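PDB 5I4A: protein argonaute from Marinitoga piezophila, which uses short guide RNAs with a 5'-hydroxyl end to bind complementary target strands and cleave them with the help of divalent metal ions. Local coordinates for residues A[443-451]-A[622-630]; A[288-299]-A[330-341]. All coordinates share one frame; numbering follows the deposited sequence.

Contact 1 (A[443-451]-A[622-630])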
loop_
_atom_site.group_PDB
_atom_site.type_symbol
_atom_site.label_atom_id
_atom_site.label_comp_id
_atom_site.label_asym_id
_atom_site.label_seq_id
_atom_site.Cartn_x
_atom_site.Cartn_y
_atom_site.Cartn_z
ATOM N N ASN A 443 -6.433 9.417 -23.597
ATOM C CA ASN A 443 -6.586 9.666 -22.173
ATOM C C ASN A 443 -5.226 9.831 -21.503
ATOM O O ASN A 443 -4.237 9.206 -21.895
ATOM C CB ASN A 443 -7.361 8.527 -21.509
ATOM C CG ASN A 443 -8.687 8.255 -22.192
ATOM O OD1 ASN A 443 -9.425 9.180 -22.532
ATOM N ND2 ASN A 443 -8.992 6.980 -22.404
ATOM N N LEU A 444 -5.193 10.687 -20.483
ATOM C CA LEU A 444 -3.994 10.951 -19.697
ATOM C C LEU A 444 -4.226 10.411 -18.291
ATOM O O LEU A 444 -5.051 10.947 -17.542
ATOM C CB LEU A 444 -3.671 12.443 -19.676
ATOM C CG LEU A 444 -2.529 12.893 -18.760
ATOM C CD1 LEU A 444 -1.246 12.168 -19.117
ATOM C CD2 LEU A 444 -2.339 14.400 -18.838
ATOM N N TYR A 445 -3.504 9.351 -17.941
ATOM C CA TYR A 445 -3.663 8.681 -16.659
ATOM C C TYR A 445 -2.616 9.209 -15.686
ATOM O O TYR A 445 -1.413 9.064 -15.922
ATOM C CB TYR A 445 -3.548 7.166 -16.830
ATOM C CG TYR A 445 -4.535 6.619 -17.840
ATOM C CD1 TYR A 445 -5.880 6.490 -17.523
ATOM C CD2 TYR A 445 -4.125 6.246 -19.114
ATOM C CE1 TYR A 445 -6.789 6.000 -18.441
ATOM C CE2 TYR A 445 -5.030 5.753 -20.042
ATOM C CZ TYR A 445 -6.359 5.632 -19.698
ATOM O OH TYR A 445 -7.265 5.146 -20.612
ATOM N N ILE A 446 -3.080 9.816 -14.595
ATOM C CA ILE A 446 -2.229 10.495 -13.628
ATOM C C ILE A 446 -2.494 9.903 -12.252
ATOM O O ILE A 446 -3.653 9.711 -11.866
ATOM C CB ILE A 446 -2.488 12.014 -13.633
ATOM C CG1 ILE A 446 -2.080 12.623 -14.978
ATOM C CG2 ILE A 446 -1.750 12.697 -12.491
ATOM C CD1 ILE A 446 -2.503 14.066 -15.145
ATOM N N GLY A 447 -1.425 9.610 -11.520
ATOM C CA GLY A 447 -1.518 9.138 -10.144
ATOM C C GLY A 447 -0.978 10.194 -9.196
ATOM O O GLY A 447 -0.005 10.879 -9.515
ATOM N N ILE A 448 -1.613 10.318 -8.032
ATOM C CA ILE A 448 -1.286 11.358 -7.061
ATOM C C ILE A 448 -1.034 10.707 -5.709
ATOM O O ILE A 448 -1.932 10.069 -5.148
ATOM C CB ILE A 448 -2.405 12.407 -6.935
ATOM C CG1 ILE A 448 -2.768 12.982 -8.305
ATOM C CG2 ILE A 448 -1.986 13.514 -5.976
ATOM C CD1 ILE A 448 -1.629 13.690 -8.987
ATOM N N ASP A 449 0.176 10.887 -5.177
ATOM C CA ASP A 449 0.524 10.481 -3.817
ATOM C C ASP A 449 0.867 11.742 -3.037
ATOM O O ASP A 449 1.898 12.376 -3.291
ATOM C CB ASP A 449 1.691 9.490 -3.811
ATOM C CG ASP A 449 1.946 8.880 -2.433
ATOM O OD1 ASP A 449 1.693 9.547 -1.407
ATOM O OD2 ASP A 449 2.408 7.722 -2.377
ATOM N N LEU A 450 0.011 12.100 -2.082
ATOM C CA LEU A 450 0.172 13.327 -1.312
ATOM C C LEU A 450 -0.203 13.051 0.136
ATOM O O LEU A 450 -1.346 12.681 0.424
ATOM C CB LEU A 450 -0.682 14.454 -1.898
ATOM C CG LEU A 450 -0.681 15.803 -1.179
ATOM C CD1 LEU A 450 -0.693 16.947 -2.176
ATOM C CD2 LEU A 450 -1.888 15.888 -0.284
ATOM N N SER A 451 0.750 13.247 1.045
ATOM C CA SER A 451 0.549 12.985 2.463
ATOM C C SER A 451 0.959 14.203 3.283
ATOM O O SER A 451 1.760 15.035 2.848
ATOM C CB SER A 451 1.338 11.753 2.926
ATOM O OG SER A 451 2.728 11.922 2.703
ATOM N N PRO A 622 0.071 4.334 -12.760
ATOM C CA PRO A 622 0.445 5.681 -12.288
ATOM C C PRO A 622 0.482 5.804 -10.773
ATOM O O PRO A 622 1.378 6.465 -10.234
ATOM C CB PRO A 622 -0.629 6.582 -12.914
ATOM C CG PRO A 622 -1.746 5.671 -13.293
ATOM C CD PRO A 622 -1.087 4.386 -13.671
ATOM N N LEU A 623 -0.466 5.182 -10.068
ATOM C CA LEU A 623 -0.437 5.207 -8.608
ATOM C C LEU A 623 0.697 4.354 -8.064
ATOM O O LEU A 623 1.336 4.722 -7.070
ATOM C CB LEU A 623 -1.772 4.727 -8.042
ATOM C CG LEU A 623 -2.865 5.768 -7.825
ATOM C CD1 LEU A 623 -3.956 5.164 -6.972
ATOM C CD2 LEU A 623 -2.295 7.013 -7.170
ATOM N N HIS A 624 0.943 3.199 -8.685
ATOM C CA HIS A 624 2.080 2.372 -8.290
ATOM C C HIS A 624 3.382 3.158 -8.375
ATOM O O HIS A 624 4.220 3.094 -7.467
ATOM C CB HIS A 624 2.149 1.128 -9.171
ATOM C CG HIS A 624 3.344 0.267 -8.907
ATOM N ND1 HIS A 624 3.353 -0.717 -7.942
ATOM C CD2 HIS A 624 4.574 0.253 -9.471
ATOM C CE1 HIS A 624 4.535 -1.305 -7.927
ATOM N NE2 HIS A 624 5.295 -0.735 -8.846
ATOM N N ILE A 625 3.562 3.917 -9.455
ATOM C CA ILE A 625 4.762 4.732 -9.606
ATOM C C ILE A 625 4.811 5.815 -8.536
ATOM O O ILE A 625 5.839 6.019 -7.879
ATOM C CB ILE A 625 4.817 5.340 -11.019
ATOM C CG1 ILE A 625 4.823 4.238 -12.082
ATOM C CG2 ILE A 625 6.032 6.231 -11.159
ATOM C CD1 ILE A 625 4.330 4.702 -13.439
ATOM N N ALA A 626 3.694 6.523 -8.344
ATOM C CA ALA A 626 3.669 7.633 -7.397
ATOM C C ALA A 626 3.993 7.166 -5.983
ATOM O O ALA A 626 4.763 7.819 -5.268
ATOM C CB ALA A 626 2.308 8.328 -7.435
ATOM N N ASN A 627 3.416 6.038 -5.560
ATOM C CA ASN A 627 3.755 5.492 -4.250
ATOM C C ASN A 627 5.234 5.132 -4.170
ATOM O O ASN A 627 5.906 5.447 -3.180
ATOM C CB ASN A 627 2.895 4.265 -3.939
ATOM C CG ASN A 627 1.451 4.619 -3.620
ATOM O OD1 ASN A 627 1.106 5.790 -3.451
ATOM N ND2 ASN A 627 0.605 3.604 -3.518
ATOM N N LYS A 628 5.761 4.476 -5.209
ATOM C CA LYS A 628 7.142 4.006 -5.173
ATOM C C LYS A 628 8.133 5.164 -5.177
ATOM O O LYS A 628 9.104 5.159 -4.412
ATOM C CB LYS A 628 7.413 3.069 -6.352
ATOM C CG LYS A 628 7.115 1.606 -6.069
ATOM C CD LYS A 628 8.002 1.080 -4.956
ATOM C CE LYS A 628 7.769 -0.399 -4.700
ATOM N NZ LYS A 628 8.465 -1.260 -5.693
ATOM N N VAL A 629 7.910 6.166 -6.032
ATOM C CA VAL A 629 8.847 7.284 -6.117
ATOM C C VAL A 629 8.812 8.119 -4.842
ATOM O O VAL A 629 9.844 8.630 -4.392
ATOM C CB VAL A 629 8.555 8.132 -7.368
ATOM C CG1 VAL A 629 9.415 9.387 -7.378
ATOM C CG2 VAL A 629 8.808 7.312 -8.625
ATOM N N ALA A 630 7.635 8.261 -4.232
ATOM C CA ALA A 630 7.539 9.004 -2.981
ATOM C C ALA A 630 8.202 8.274 -1.821
ATOM O O ALA A 630 8.540 8.907 -0.815
ATOM C CB ALA A 630 6.074 9.283 -2.644
HETATM O O HOH W 1 4.468 5.681 -0.615
#
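Asp-449 and Asn-627 meet where the strand 443-451 passes over the helix 622-630, their carboxylate and amide planes 81° apart. OD2 of Asp-449 lies 2.6 Å from OD1 of Asn-627, the two side chains crossing at about a right angle. With CG opposite the backbone N (chi1 -171°), the carboxylate of Asp-449 is carried down onto the helix, where OD2 also comes 4.0 Å from CB of Ala-630. A water donates to Asn-627 O at 2.9 Å and, weakly, to Asp-449 OD2. Behind this polar end, CB of Ala-626 rests 3.9 Å from CB of Asp-449. Gly-447 lets the helix come close: CB of Pro-622 sits 3.4 Å from Gly-447 N, where a side chain on the glycine would run into Pro-622 and Leu-623. Leu-623 places CD2 3.5 Å from Ile-448 N. The strand and helix axes run in the same general direction, 32° apart, and approach to 6.5 Å. Asp-519, from the neighbouring strand 513-519, touches both Asp-449 and Asn-627. In this RNase H fold Asp-449 and Asn-627 probably belong to the active site; the carboxylates of Asp-449 and Asp-519 beside the Asn-627 amide are consistent with a site for divalent cations, Asp-449 probably serving both manganese ions.

Contact 2 (A[288-299]-A[330-341]); sequences SFYKNEQPLKAI and AAELGFSKVEFL
Leu-333 O, at the end of helix 325-333, is gripped from opposite faces of its carbonyl plane: Phe-289 N donates at 3.0 Å and Asn-292 ND2 at 3.2 Å. CG of Asn-292, turned opposite its backbone N (chi1 -160°), carries the amide to this helix end, and OD1 of Asn-292 accepts from Gln-294 N at 2.9 Å, an Asx turn that fixes the amide's rotation. ND2 of Asn-292 also stands 3.5 Å above the centre of the Phe-335 ring, amide and ring planes 80° apart, while Leu-296 CB makes a CH-pi contact with the opposite face. Without the amide, as with an alanine at Asn-292, Leu-333 O would probably keep one donor fewer and Gln-294 N would lose its acceptor. Gly-334 ends the helix in a Schellman motif, and its O receives Glu-293 N. Farther along, Leu-296 N bonds Lys-337 O at 2.8 Å, and Leu-296 O takes Glu-339 N; Ala-298 continues the ladder. Phe-289 CE1 packs 3.6 Å from Leu-333 CD2. Lys-297 and Glu-339 run side by side, though the amine pairs with Asp-371. Parallel strands 295-302 and 337-340, linked through helices 305-310, 312-320 and 325-333, form a beta-alpha-beta crossover, consistent with the Rossmann-like Mid domain of Argonautes.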
loop_
_atom_site.group_PDB
_atom_site.type_symbol
_atom_site.label_atom_id
_atom_site.label_comp_id
_atom_site.label_asym_id
_atom_site.label_seq_id
_atom_site.Cartn_x
_atom_site.Cartn_y
_atom_site.Cartn_z
ATOM N N SER A 288 7.209 -12.944 -28.159
ATOM C CA SER A 288 8.169 -11.848 -28.261
ATOM C C SER A 288 7.564 -10.505 -27.867
ATOM O O SER A 288 6.338 -10.363 -27.813
ATOM C CB SER A 288 8.751 -11.781 -29.679
ATOM O OG SER A 288 9.893 -10.938 -29.725
ATOM N N PHE A 289 8.422 -9.526 -27.568
ATOM C CA PHE A 289 7.966 -8.170 -27.282
ATOM C C PHE A 289 7.069 -7.665 -28.404
ATOM O O PHE A 289 7.341 -7.896 -29.584
ATOM C CB PHE A 289 9.150 -7.210 -27.131
ATOM C CG PHE A 289 9.709 -7.118 -25.737
ATOM C CD1 PHE A 289 9.494 -8.122 -24.807
ATOM C CD2 PHE A 289 10.453 -6.011 -25.359
ATOM C CE1 PHE A 289 10.016 -8.023 -23.527
ATOM C CE2 PHE A 289 10.975 -5.904 -24.083
ATOM C CZ PHE A 289 10.756 -6.910 -23.166
ATOM N N TYR A 290 5.997 -6.964 -28.025
ATOM C CA TYR A 290 5.167 -6.276 -29.008
ATOM C C TYR A 290 6.015 -5.394 -29.919
ATOM O O TYR A 290 5.809 -5.358 -31.137
ATOM C CB TYR A 290 4.102 -5.447 -28.291
ATOM C CG TYR A 290 3.173 -4.673 -29.203
ATOM C CD1 TYR A 290 2.223 -5.327 -29.976
ATOM C CD2 TYR A 290 3.234 -3.286 -29.270
ATOM C CE1 TYR A 290 1.367 -4.624 -30.804
ATOM C CE2 TYR A 290 2.381 -2.573 -30.094
ATOM C CZ TYR A 290 1.452 -3.248 -30.859
ATOM O OH TYR A 290 0.601 -2.545 -31.681
ATOM N N LYS A 291 6.989 -4.696 -29.345
ATOM C CA LYS A 291 7.909 -3.860 -30.102
ATOM C C LYS A 291 9.300 -4.004 -29.509
ATOM O O LYS A 291 9.488 -3.801 -28.306
ATOM C CB LYS A 291 7.473 -2.392 -30.076
ATOM C CG LYS A 291 8.379 -1.455 -30.852
ATOM C CD LYS A 291 8.336 -0.061 -30.250
ATOM C CE LYS A 291 8.406 1.017 -31.314
ATOM N NZ LYS A 291 7.111 1.746 -31.427
ATOM N N ASN A 292 10.264 -4.368 -30.350
ATOM C CA ASN A 292 11.655 -4.432 -29.925
ATOM C C ASN A 292 12.558 -4.079 -31.100
ATOM O O ASN A 292 12.654 -2.905 -31.476
ATOM C CB ASN A 292 11.991 -5.817 -29.364
ATOM C CG ASN A 292 13.237 -5.810 -28.490
ATOM O OD1 ASN A 292 14.183 -5.062 -28.741
ATOM N ND2 ASN A 292 13.241 -6.647 -27.457
ATOM N N GLU A 293 13.201 -5.087 -31.696
ATOM C CA GLU A 293 14.176 -4.890 -32.771
ATOM C C GLU A 293 15.312 -3.971 -32.333
ATOM O O GLU A 293 15.938 -3.301 -33.158
ATOM C CB GLU A 293 13.523 -4.349 -34.051
ATOM C CG GLU A 293 12.274 -5.092 -34.511
ATOM C CD GLU A 293 10.995 -4.480 -33.965
ATOM O OE1 GLU A 293 10.293 -5.164 -33.193
ATOM O OE2 GLU A 293 10.700 -3.312 -34.306
ATOM N N GLN A 294 15.582 -3.932 -31.028
ATOM C CA GLN A 294 16.601 -3.079 -30.440
ATOM C C GLN A 294 17.764 -3.920 -29.927
ATOM O O GLN A 294 17.583 -5.087 -29.563
ATOM C CB GLN A 294 16.030 -2.254 -29.280
ATOM C CG GLN A 294 14.772 -1.470 -29.627
ATOM C CD GLN A 294 15.036 -0.344 -30.610
ATOM O OE1 GLN A 294 14.343 -0.202 -31.620
ATOM N NE2 GLN A 294 16.040 0.470 -30.312
ATOM N N PRO A 295 18.973 -3.364 -29.893
ATOM C CA PRO A 295 20.100 -4.104 -29.318
ATOM C C PRO A 295 20.074 -4.060 -27.798
ATOM O O PRO A 295 19.674 -3.065 -27.188
ATOM C CB PRO A 295 21.323 -3.365 -29.874
ATOM C CG PRO A 295 20.842 -1.964 -30.065
ATOM C CD PRO A 295 19.391 -2.071 -30.464
ATOM N N LEU A 296 20.492 -5.167 -27.192
ATOM C CA LEU A 296 20.704 -5.252 -25.752
ATOM C C LEU A 296 22.202 -5.140 -25.496
ATOM O O LEU A 296 22.963 -6.058 -25.817
ATOM C CB LEU A 296 20.142 -6.556 -25.193
ATOM C CG LEU A 296 20.317 -6.779 -23.687
ATOM C CD1 LEU A 296 19.665 -5.657 -22.895
ATOM C CD2 LEU A 296 19.754 -8.131 -23.273
ATOM N N LYS A 297 22.620 -4.009 -24.938
ATOM C CA LYS A 297 24.023 -3.727 -24.664
ATOM C C LYS A 297 24.247 -3.686 -23.158
ATOM O O LYS A 297 23.391 -3.203 -22.410
ATOM C CB LYS A 297 24.446 -2.401 -25.307
ATOM C CG LYS A 297 24.346 -2.408 -26.831
ATOM C CD LYS A 297 24.708 -1.059 -27.435
ATOM C CE LYS A 297 23.706 0.012 -27.039
ATOM N NZ LYS A 297 23.957 1.299 -27.746
ATOM N N ALA A 298 25.396 -4.194 -22.712
ATOM C CA ALA A 298 25.617 -4.327 -21.280
ATOM C C ALA A 298 27.104 -4.370 -20.961
ATOM O O ALA A 298 27.926 -4.750 -21.799
ATOM C CB ALA A 298 24.929 -5.587 -20.737
ATOM N N ILE A 299 27.432 -3.964 -19.733
ATOM C CA ILE A 299 28.751 -4.150 -19.143
ATOM C C ILE A 299 28.554 -4.654 -17.717
ATOM O O ILE A 299 27.454 -4.603 -17.164
ATOM C CB ILE A 299 29.607 -2.864 -19.153
ATOM C CG1 ILE A 299 28.875 -1.719 -18.448
ATOM C CG2 ILE A 299 29.993 -2.480 -20.578
ATOM C CD1 ILE A 299 29.696 -0.450 -18.347
ATOM N N ALA A 330 16.817 -13.290 -24.562
ATOM C CA ALA A 330 16.895 -12.055 -25.336
ATOM C C ALA A 330 16.392 -12.262 -26.758
ATOM O O ALA A 330 15.727 -11.387 -27.323
ATOM C CB ALA A 330 18.331 -11.529 -25.342
ATOM N N ALA A 331 16.704 -13.414 -27.356
ATOM C CA ALA A 331 16.159 -13.733 -28.671
ATOM C C ALA A 331 14.645 -13.892 -28.611
ATOM O O ALA A 331 13.916 -13.347 -29.449
ATOM C CB ALA A 331 16.819 -14.999 -29.218
ATOM N N GLU A 332 14.152 -14.629 -27.611
ATOM C CA GLU A 332 12.713 -14.842 -27.482
ATOM C C GLU A 332 11.964 -13.535 -27.278
ATOM O O GLU A 332 10.824 -13.396 -27.733
ATOM C CB GLU A 332 12.424 -15.802 -26.326
ATOM C CG GLU A 332 12.695 -17.264 -26.648
ATOM C CD GLU A 332 12.731 -18.142 -25.411
ATOM O OE1 GLU A 332 13.240 -19.279 -25.505
ATOM O OE2 GLU A 332 12.260 -17.697 -24.341
ATOM N N LEU A 333 12.582 -12.565 -26.606
ATOM C CA LEU A 333 11.927 -11.289 -26.359
ATOM C C LEU A 333 12.050 -10.322 -27.527
ATOM O O LEU A 333 11.407 -9.268 -27.505
ATOM C CB LEU A 333 12.486 -10.652 -25.084
ATOM C CG LEU A 333 12.142 -11.414 -23.803
ATOM C CD1 LEU A 333 12.704 -10.700 -22.589
ATOM C CD2 LEU A 333 10.632 -11.613 -23.669
ATOM N N GLY A 334 12.845 -10.645 -28.541
ATOM C CA GLY A 334 12.902 -9.843 -29.743
ATOM C C GLY A 334 14.052 -8.864 -29.850
ATOM O O GLY A 334 13.979 -7.947 -30.677
ATOM N N PHE A 335 15.103 -9.021 -29.048
ATOM C CA PHE A 335 16.267 -8.155 -29.182
ATOM C C PHE A 335 17.013 -8.482 -30.470
ATOM O O PHE A 335 17.229 -9.651 -30.799
ATOM C CB PHE A 335 17.200 -8.313 -27.980
ATOM C CG PHE A 335 16.657 -7.735 -26.706
ATOM C CD1 PHE A 335 16.650 -6.365 -26.501
ATOM C CD2 PHE A 335 16.166 -8.559 -25.708
ATOM C CE1 PHE A 335 16.153 -5.828 -25.329
ATOM C CE2 PHE A 335 15.666 -8.028 -24.536
ATOM C CZ PHE A 335 15.662 -6.660 -24.347
ATOM N N SER A 336 17.393 -7.437 -31.208
ATOM C CA SER A 336 18.146 -7.642 -32.441
ATOM C C SER A 336 19.461 -8.358 -32.166
ATOM O O SER A 336 19.848 -9.269 -32.906
ATOM C CB SER A 336 18.393 -6.304 -33.139
ATOM O OG SER A 336 19.200 -5.451 -32.346
ATOM N N LYS A 337 20.150 -7.978 -31.093
ATOM C CA LYS A 337 21.397 -8.638 -30.736
ATOM C C LYS A 337 21.756 -8.314 -29.293
ATOM O O LYS A 337 21.223 -7.378 -28.687
ATOM C CB LYS A 337 22.532 -8.223 -31.675
ATOM C CG LYS A 337 22.844 -6.752 -31.581
ATOM C CD LYS A 337 23.922 -6.330 -32.561
ATOM C CE LYS A 337 24.556 -5.053 -32.118
ATOM N NZ LYS A 337 25.445 -4.498 -33.183
ATOM N N VAL A 338 22.673 -9.113 -28.754
ATOM C CA VAL A 338 23.243 -8.909 -27.428
ATOM C C VAL A 338 24.705 -8.531 -27.608
ATOM O O VAL A 338 25.445 -9.216 -28.324
ATOM C CB VAL A 338 23.099 -10.164 -26.550
ATOM C CG1 VAL A 338 23.641 -9.902 -25.150
ATOM C CG2 VAL A 338 21.644 -10.604 -26.494
ATOM N N GLU A 339 25.119 -7.444 -26.963
ATOM C CA GLU A 339 26.462 -6.913 -27.143
ATOM C C GLU A 339 27.015 -6.484 -25.794
ATOM O O GLU A 339 26.428 -5.636 -25.118
ATOM C CB GLU A 339 26.460 -5.735 -28.119
ATOM C CG GLU A 339 27.818 -5.090 -28.315
ATOM C CD GLU A 339 27.782 -3.969 -29.332
ATOM O OE1 GLU A 339 28.864 -3.480 -29.720
ATOM O OE2 GLU A 339 26.671 -3.578 -29.746
ATOM N N PHE A 340 28.144 -7.062 -25.408
ATOM C CA PHE A 340 28.852 -6.658 -24.202
ATOM C C PHE A 340 29.993 -5.742 -24.623
ATOM O O PHE A 340 30.966 -6.190 -25.237
ATOM C CB PHE A 340 29.338 -7.877 -23.426
ATOM C CG PHE A 340 28.218 -8.735 -22.921
ATOM C CD1 PHE A 340 27.430 -8.309 -21.867
ATOM C CD2 PHE A 340 27.928 -9.947 -23.520
ATOM C CE1 PHE A 340 26.383 -9.083 -21.405
ATOM C CE2 PHE A 340 26.881 -10.728 -23.060
ATOM C CZ PHE A 340 26.110 -10.292 -22.003
ATOM N N LEU A 341 29.847 -4.453 -24.324
ATOM C CA LEU A 341 30.839 -3.467 -24.723
ATOM C C LEU A 341 32.133 -3.682 -23.956
ATOM O O LEU A 341 32.122 -3.949 -22.753
ATOM C CB LEU A 341 30.316 -2.055 -24.463
ATOM C CG LEU A 341 28.879 -1.737 -24.877
ATOM C CD1 LEU A 341 28.544 -0.304 -24.504
ATOM C CD2 LEU A 341 28.679 -1.966 -26.365
HETATM O O HOH W 2 12.063 -13.020 -30.939
#

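Overall arrangement
Contact 1 lies in the PIWI domain; contact 2 spans the end of linker L2, of the PAZ lobe, and the start of the Mid domain, of the PIWI lobe. Along the chain, contact 2 closes before contact 1 opens. Their centres are about 30 Å apart and their nearest atoms about 15 Å, so they do not touch. Contact 1 joins a strand of the mixed sheet to helix 621-631 and holds two of the four probable catalytic residues, Asp-449 and Asn-627, with Glu-485 and Asp-519 outside it; Asp-519 lies about 3 Å from Asn-627, side chain to side chain. Contact 2 lies away from that site. The bound nucleic acid comes within about 5 Å of contact 1 and about 10 Å of contact 2, nearest atoms in each case.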